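Local coordinates for putative pyridoxamine 5-phosphate-dependent dehydrase, Wbdk (Escherichia coli, PDB 2GMS), which catalyses removal of the C3'-hydroxyl of GDP-4-keto-6-deoxy-D-mannose with a vitamin B6 coenzyme, a step in making the O-antigen sugar L-colitose, at residues V85-W90 / T337-K342; V135-N140 / R333-G338. One frame throughout, in Å; residues are numbered along the deposited sequence.

Interaction 1 of 2, residues V85-W90 / T337-K342; sequences VPAVSW and TGNFLK. With P0P ([4-(dihydroxymethyl)-5-hydroxy-6-methylpyridin-3-yl]methyl dihydrogen phosphate), chain D.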
loop_
_atom_site.group_PDB
_atom_site.type_symbol
_atom_site.label_atom_id
_atom_site.label_comp_id
_atom_site.label_asym_id
_atom_site.label_seq_id
_atom_site.Cartn_x
_atom_site.Cartn_y
_atom_site.Cartn_z
ATOM N N VAL A 85 4.087 -10.033 20.933
ATOM C CA VAL A 85 4.937 -10.296 19.784
ATOM C C VAL A 85 6.341 -10.804 20.195
ATOM O O VAL A 85 6.860 -10.479 21.257
ATOM C CB VAL A 85 5.065 -9.061 18.884
ATOM C CG1 VAL A 85 3.693 -8.620 18.442
ATOM C CG2 VAL A 85 5.752 -7.891 19.600
ATOM N N PRO A 86 6.963 -11.599 19.324
ATOM C CA PRO A 86 8.299 -12.078 19.581
ATOM C C PRO A 86 9.238 -10.955 19.237
ATOM O O PRO A 86 8.889 -10.039 18.484
ATOM C CB PRO A 86 8.568 -13.205 18.604
ATOM C CG PRO A 86 7.542 -13.027 17.490
ATOM C CD PRO A 86 6.397 -12.237 18.102
ATOM N N ALA A 87 10.444 -11.040 19.767
ATOM C CA ALA A 87 11.414 -10.001 19.555
ATOM C C ALA A 87 12.144 -10.042 18.220
ATOM O O ALA A 87 12.871 -9.116 17.904
ATOM C CB ALA A 87 12.388 -9.992 20.718
ATOM N N VAL A 88 11.990 -11.113 17.449
ATOM C CA VAL A 88 12.668 -11.222 16.165
ATOM C C VAL A 88 11.651 -11.416 15.057
ATOM O O VAL A 88 10.866 -12.344 15.074
ATOM C CB VAL A 88 13.699 -12.358 16.168
ATOM C CG1 VAL A 88 14.391 -12.450 14.804
ATOM C CG2 VAL A 88 14.728 -12.128 17.274
ATOM N N SER A 89 11.634 -10.488 14.115
ATOM C CA SER A 89 10.725 -10.532 12.979
ATOM C C SER A 89 11.074 -9.428 11.971
ATOM O O SER A 89 12.038 -8.698 12.155
ATOM C CB SER A 89 9.267 -10.418 13.406
ATOM O OG SER A 89 8.530 -10.615 12.221
ATOM N N TRP A 90 10.274 -9.256 10.944
ATOM C CA TRP A 90 10.514 -8.200 9.978
ATOM C C TRP A 90 9.926 -6.890 10.524
ATOM O O TRP A 90 9.007 -6.897 11.329
ATOM C CB TRP A 90 9.944 -8.579 8.594
ATOM C CG TRP A 90 10.231 -7.529 7.570
ATOM C CD1 TRP A 90 9.339 -6.697 6.979
ATOM C CD2 TRP A 90 11.514 -7.172 7.078
ATOM N NE1 TRP A 90 9.998 -5.837 6.142
ATOM C CE2 TRP A 90 11.336 -6.100 6.182
ATOM C CE3 TRP A 90 12.803 -7.652 7.332
ATOM C CZ2 TRP A 90 12.409 -5.494 5.522
ATOM C CZ3 TRP A 90 13.865 -7.058 6.674
ATOM C CH2 TRP A 90 13.674 -6.002 5.773
ATOM N N THR A 337 15.988 -9.397 10.982
ATOM C CA THR A 337 16.419 -8.115 11.460
ATOM C C THR A 337 17.289 -8.231 12.696
ATOM O O THR A 337 17.804 -7.213 13.155
ATOM C CB THR A 337 15.170 -7.339 11.947
ATOM O OG1 THR A 337 14.574 -7.964 13.101
ATOM C CG2 THR A 337 14.170 -7.207 10.810
ATOM N N GLY A 338 17.398 -9.445 13.243
ATOM C CA GLY A 338 18.128 -9.680 14.481
ATOM C C GLY A 338 17.214 -9.189 15.613
ATOM O O GLY A 338 15.994 -9.247 15.511
ATOM N N ASN A 339 17.775 -8.668 16.692
ATOM C CA ASN A 339 16.949 -8.176 17.782
ATOM C C ASN A 339 16.296 -6.839 17.428
ATOM O O ASN A 339 16.939 -5.798 17.345
ATOM C CB ASN A 339 17.810 -8.070 19.039
ATOM C CG ASN A 339 17.094 -7.450 20.195
ATOM O OD1 ASN A 339 15.877 -7.565 20.272
ATOM N ND2 ASN A 339 17.851 -6.807 21.096
ATOM N N PHE A 340 14.990 -6.866 17.188
ATOM C CA PHE A 340 14.271 -5.657 16.818
ATOM C C PHE A 340 14.370 -4.562 17.860
ATOM O O PHE A 340 14.285 -3.387 17.527
ATOM C CB PHE A 340 12.785 -5.895 16.440
ATOM C CG PHE A 340 12.084 -4.693 15.817
ATOM C CD1 PHE A 340 12.316 -4.297 14.495
ATOM C CD2 PHE A 340 11.168 -3.961 16.582
ATOM C CE1 PHE A 340 11.661 -3.188 13.946
ATOM C CE2 PHE A 340 10.490 -2.861 16.052
ATOM C CZ PHE A 340 10.744 -2.482 14.730
ATOM N N LEU A 341 14.531 -4.959 19.113
ATOM C CA LEU A 341 14.592 -4.000 20.198
ATOM C C LEU A 341 15.795 -3.097 20.173
ATOM O O LEU A 341 15.866 -2.118 20.905
ATOM C CB LEU A 341 14.289 -4.608 21.558
ATOM C CG LEU A 341 12.831 -5.042 21.585
ATOM C CD1 LEU A 341 12.716 -6.467 22.101
ATOM C CD2 LEU A 341 12.011 -4.057 22.415
ATOM N N LYS A 342 16.724 -3.425 19.297
ATOM C CA LYS A 342 17.889 -2.592 19.188
ATOM C C LYS A 342 17.576 -1.301 18.401
ATOM O O LYS A 342 18.352 -0.343 18.381
ATOM C CB LYS A 342 18.994 -3.353 18.489
ATOM C CG LYS A 342 18.775 -3.390 16.976
ATOM C CD LYS A 342 19.673 -4.379 16.240
ATOM C CE LYS A 342 19.065 -4.854 14.923
ATOM N NZ LYS A 342 20.058 -5.168 13.882
HETATM O O3 P0P D . 9.733 -11.690 6.603
HETATM N N1 P0P D . 6.722 -10.150 7.697
HETATM C C2 P0P D . 7.792 -10.921 7.701
HETATM C C2A P0P D . 8.085 -11.830 8.870
HETATM C C3 P0P D . 8.644 -10.904 6.632
HETATM C C4 P0P D . 8.361 -10.067 5.554
HETATM C C4A P0P D . 9.289 -10.089 4.361
HETATM O O4A P0P D . 10.071 -11.256 4.401
HETATM O O4B P0P D . 10.127 -8.974 4.359
HETATM C C5 P0P D . 7.258 -9.184 5.585
HETATM C C6 P0P D . 6.442 -9.324 6.680
HETATM C C5A P0P D . 7.040 -8.494 4.430
HETATM O O4P P0P D . 6.522 -8.938 3.259
HETATM P P P0P D . 6.761 -7.923 2.047
HETATM O O1P P0P D . 8.224 -7.830 1.863
HETATM O O2P P0P D . 6.082 -8.643 0.773
HETATM O O3P P0P D . 6.111 -6.470 2.292
#

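Interaction 2 of 2, residues V135-N140 / R333-G338; sequences VNLLGN and RPIVTG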
loop_
_atom_site.group_PDB
_atom_site.type_symbol
_atom_site.label_atom_id
_atom_site.label_comp_id
_atom_site.label_asym_id
_atom_site.label_seq_id
_atom_site.Cartn_x
_atom_site.Cartn_y
_atom_site.Cartn_z
ATOM N N VAL A 135 4.819 -15.360 14.702
ATOM C CA VAL A 135 5.559 -15.265 13.469
ATOM C C VAL A 135 6.208 -16.623 13.240
ATOM O O VAL A 135 6.852 -17.141 14.137
ATOM C CB VAL A 135 6.597 -14.119 13.551
ATOM C CG1 VAL A 135 7.538 -14.088 12.354
ATOM C CG2 VAL A 135 5.945 -12.748 13.741
ATOM N N ASN A 136 6.024 -17.237 12.073
ATOM C CA ASN A 136 6.670 -18.535 11.850
ATOM C C ASN A 136 7.983 -18.214 11.169
ATOM O O ASN A 136 8.006 -17.887 9.987
ATOM C CB ASN A 136 5.792 -19.457 11.006
ATOM C CG ASN A 136 4.451 -19.645 11.658
ATOM O OD1 ASN A 136 4.383 -20.057 12.820
ATOM N ND2 ASN A 136 3.377 -19.361 10.917
ATOM N N LEU A 137 9.073 -18.215 11.934
ATOM C CA LEU A 137 10.355 -17.807 11.395
ATOM C C LEU A 137 11.122 -18.774 10.527
ATOM O O LEU A 137 11.345 -19.919 10.897
ATOM C CB LEU A 137 11.283 -17.308 12.510
ATOM C CG LEU A 137 12.097 -16.061 12.162
ATOM C CD1 LEU A 137 11.227 -14.813 12.137
ATOM C CD2 LEU A 137 13.233 -15.900 13.167
ATOM N N LEU A 138 11.566 -18.231 9.392
ATOM C CA LEU A 138 12.394 -18.928 8.438
ATOM C C LEU A 138 11.839 -20.225 7.889
ATOM O O LEU A 138 12.608 -21.053 7.445
ATOM C CB LEU A 138 13.759 -19.223 9.068
ATOM C CG LEU A 138 14.589 -17.976 9.401
ATOM C CD1 LEU A 138 15.992 -18.418 9.815
ATOM C CD2 LEU A 138 14.701 -17.017 8.228
ATOM N N GLY A 139 10.531 -20.385 7.907
ATOM C CA GLY A 139 9.930 -21.580 7.387
ATOM C C GLY A 139 9.432 -22.470 8.503
ATOM O O GLY A 139 8.683 -23.411 8.259
ATOM N N ASN A 140 9.851 -22.163 9.725
ATOM C CA ASN A 140 9.547 -22.965 10.916
ATOM C C ASN A 140 8.299 -22.558 11.686
ATOM O O ASN A 140 8.213 -21.485 12.268
ATOM C CB ASN A 140 10.775 -22.998 11.865
ATOM C CG ASN A 140 10.834 -24.169 12.823
ATOM O OD1 ASN A 140 10.370 -25.285 12.529
ATOM N ND2 ASN A 140 11.446 -23.920 13.978
ATOM N N ARG A 333 23.418 -13.190 5.408
ATOM C CA ARG A 333 22.497 -12.064 5.914
ATOM C C ARG A 333 22.435 -12.289 7.483
ATOM O O ARG A 333 22.772 -13.378 8.021
ATOM C CB ARG A 333 21.082 -12.087 5.093
ATOM C CG ARG A 333 19.823 -11.891 5.942
ATOM C CD ARG A 333 18.512 -12.101 5.169
ATOM N NE ARG A 333 17.442 -11.258 5.695
ATOM C CZ ARG A 333 16.310 -10.976 5.057
ATOM N NH1 ARG A 333 16.198 -11.173 3.732
ATOM N NH2 ARG A 333 15.237 -10.498 5.687
ATOM N N PRO A 334 22.025 -11.298 8.210
ATOM C CA PRO A 334 21.666 -11.508 9.577
ATOM C C PRO A 334 20.372 -12.293 9.560
ATOM O O PRO A 334 19.703 -12.445 8.538
ATOM C CB PRO A 334 21.375 -10.131 10.182
ATOM C CG PRO A 334 21.660 -9.092 9.108
ATOM C CD PRO A 334 22.205 -9.852 7.917
ATOM N N ILE A 335 20.029 -12.817 10.713
ATOM C CA ILE A 335 18.793 -13.532 10.789
ATOM C C ILE A 335 17.699 -12.479 10.871
ATOM O O ILE A 335 17.466 -11.803 11.887
ATOM C CB ILE A 335 18.753 -14.480 11.964
ATOM C CG1 ILE A 335 19.819 -15.553 11.783
ATOM C CG2 ILE A 335 17.352 -15.092 12.103
ATOM C CD1 ILE A 335 20.143 -16.308 13.084
ATOM N N VAL A 336 17.042 -12.330 9.729
ATOM C CA VAL A 336 15.977 -11.366 9.582
ATOM C C VAL A 336 16.563 -10.011 9.982
ATOM O O VAL A 336 17.558 -9.558 9.426
ATOM C CB VAL A 336 14.671 -11.815 10.298
ATOM C CG1 VAL A 336 13.444 -11.005 9.898
ATOM C CG2 VAL A 336 14.351 -13.273 10.028
ATOM N N THR A 337 15.988 -9.397 10.982
ATOM C CA THR A 337 16.419 -8.115 11.460
ATOM C C THR A 337 17.289 -8.231 12.696
ATOM O O THR A 337 17.804 -7.213 13.155
ATOM C CB THR A 337 15.170 -7.339 11.947
ATOM O OG1 THR A 337 14.574 -7.964 13.101
ATOM C CG2 THR A 337 14.170 -7.207 10.810
ATOM N N GLY A 338 17.398 -9.445 13.243
ATOM C CA GLY A 338 18.128 -9.680 14.481
ATOM C C GLY A 338 17.214 -9.189 15.613
ATOM O O GLY A 338 15.994 -9.247 15.511
#

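Interaction 1 of 2, residues V85-W90 / T337-K342
Trp90 and Thr337 meet obliquely, the CG2 methyl of Thr337 reaching CE3 of the six-membered ring at 3.8 Å. Both branches of the threonine also crowd Ser89 O: with chi1 at 66°, OG1 stands between its own N and carbonyl carbon and comes within 2.8 Å of that oxygen, while CG2 lies a tight 2.9 Å from it. Gly338 O lies 3.1 Å from the same Thr337 OG1, so two carbonyls compete for one proton. Val88 straddles the Gly338 carbonyl with both its methyls, the nearer being CG2, 3.6 Å from Gly338 O. Farther along, Phe340 N donates to Ala87 O over 3.2 Å, while the Phe340 ring stacks with Tyr94 of helix 91-99. Ala87 CB touches Leu341 CD1. Asn339 closes an Asx turn, its OD1 taking the N-H of Leu341 from above the amide plane.

The bound hydrated pyridoxal phosphate lies beside Trp90. CB of Trp90 sits 3.3 Å from ring atom C2 of the coenzyme, and hydrate oxygen O4B lies 3.4 Å above one face of the indole, over its five-membered ring. His217 and Phe244 of the second subunit also meet this ring, and Asn250 of that subunit bonds the coenzyme. Ser89 OG, which lies near the coenzyme methyl, is bonded to Thr93. One main-chain bond, and probably the threonine hydroxyl, thus tie the loop after strand 82-86 to 337-342, while at the subunit interface Trp90 CB packs on the pyridine ring and the indole face lies under a hydrate hydroxyl.

Interaction 2 of 2, residues V135-N140 / R333-G338
A methyl of Val336, CG2, faces both leucines of the opposite loop, 4.1 Å from Leu137 CD1 and 4.2 Å from Leu138 CD2. It crosses Leu137 at a slant, whereas Leu138 and Val336 run past each other in opposite directions. Ile335 packs only slightly less closely, its CG2 4.3 Å from both Leu137 CD2 and Leu138 CD1, and it rests also on Ser307 and Ile309 of strand 305-310. No hydrogen bond joins the two segments.

Each loop is held by bonds of its own and, for 135-140, also by Glu164, whose OE1 takes the N-H of Leu138. Gly338 N donates to Ile335 O at 2.7 Å, closing a type II' turn in which Val336 takes up positive phi (55°), a place more often held by glycine. Across from it, Asn140 N bonds Leu137 O over 2.9 Å.

The four touching residues are all buried, so the looser side is that of Ile335 and not a solvent edge. With only aliphatic carbon contacts, none under 4.1 Å, the contact is apolar and not very close, and its geometry is probably set by the bonds that shape each loop, since none joins them.

In the fold
Interactions 1 and 2 share Thr337 and Gly338, and their centres lie about 9 Å apart. Residues 333-342 thus run across the loops that follow strands 82-86 and 129-135, parallel neighbours in the central sheet. Val336 joins the two contacts directly: its CG1 is 3.5 Å from Ser89 O, while Val135 CG1 approaches Ser89 OG at 3.6 Å. Over the same face of the indole as hydrate oxygen O4B, Arg333 NH2 comes to 3.8 Å from Trp90 CZ3. Interaction 1 touches the coenzyme through Ser89 and Trp90; in interaction 2 the Val336 side chain is about 5 Å from the coenzyme and Leu137 about 4 Å from the side chain of Glu164, which bonds it.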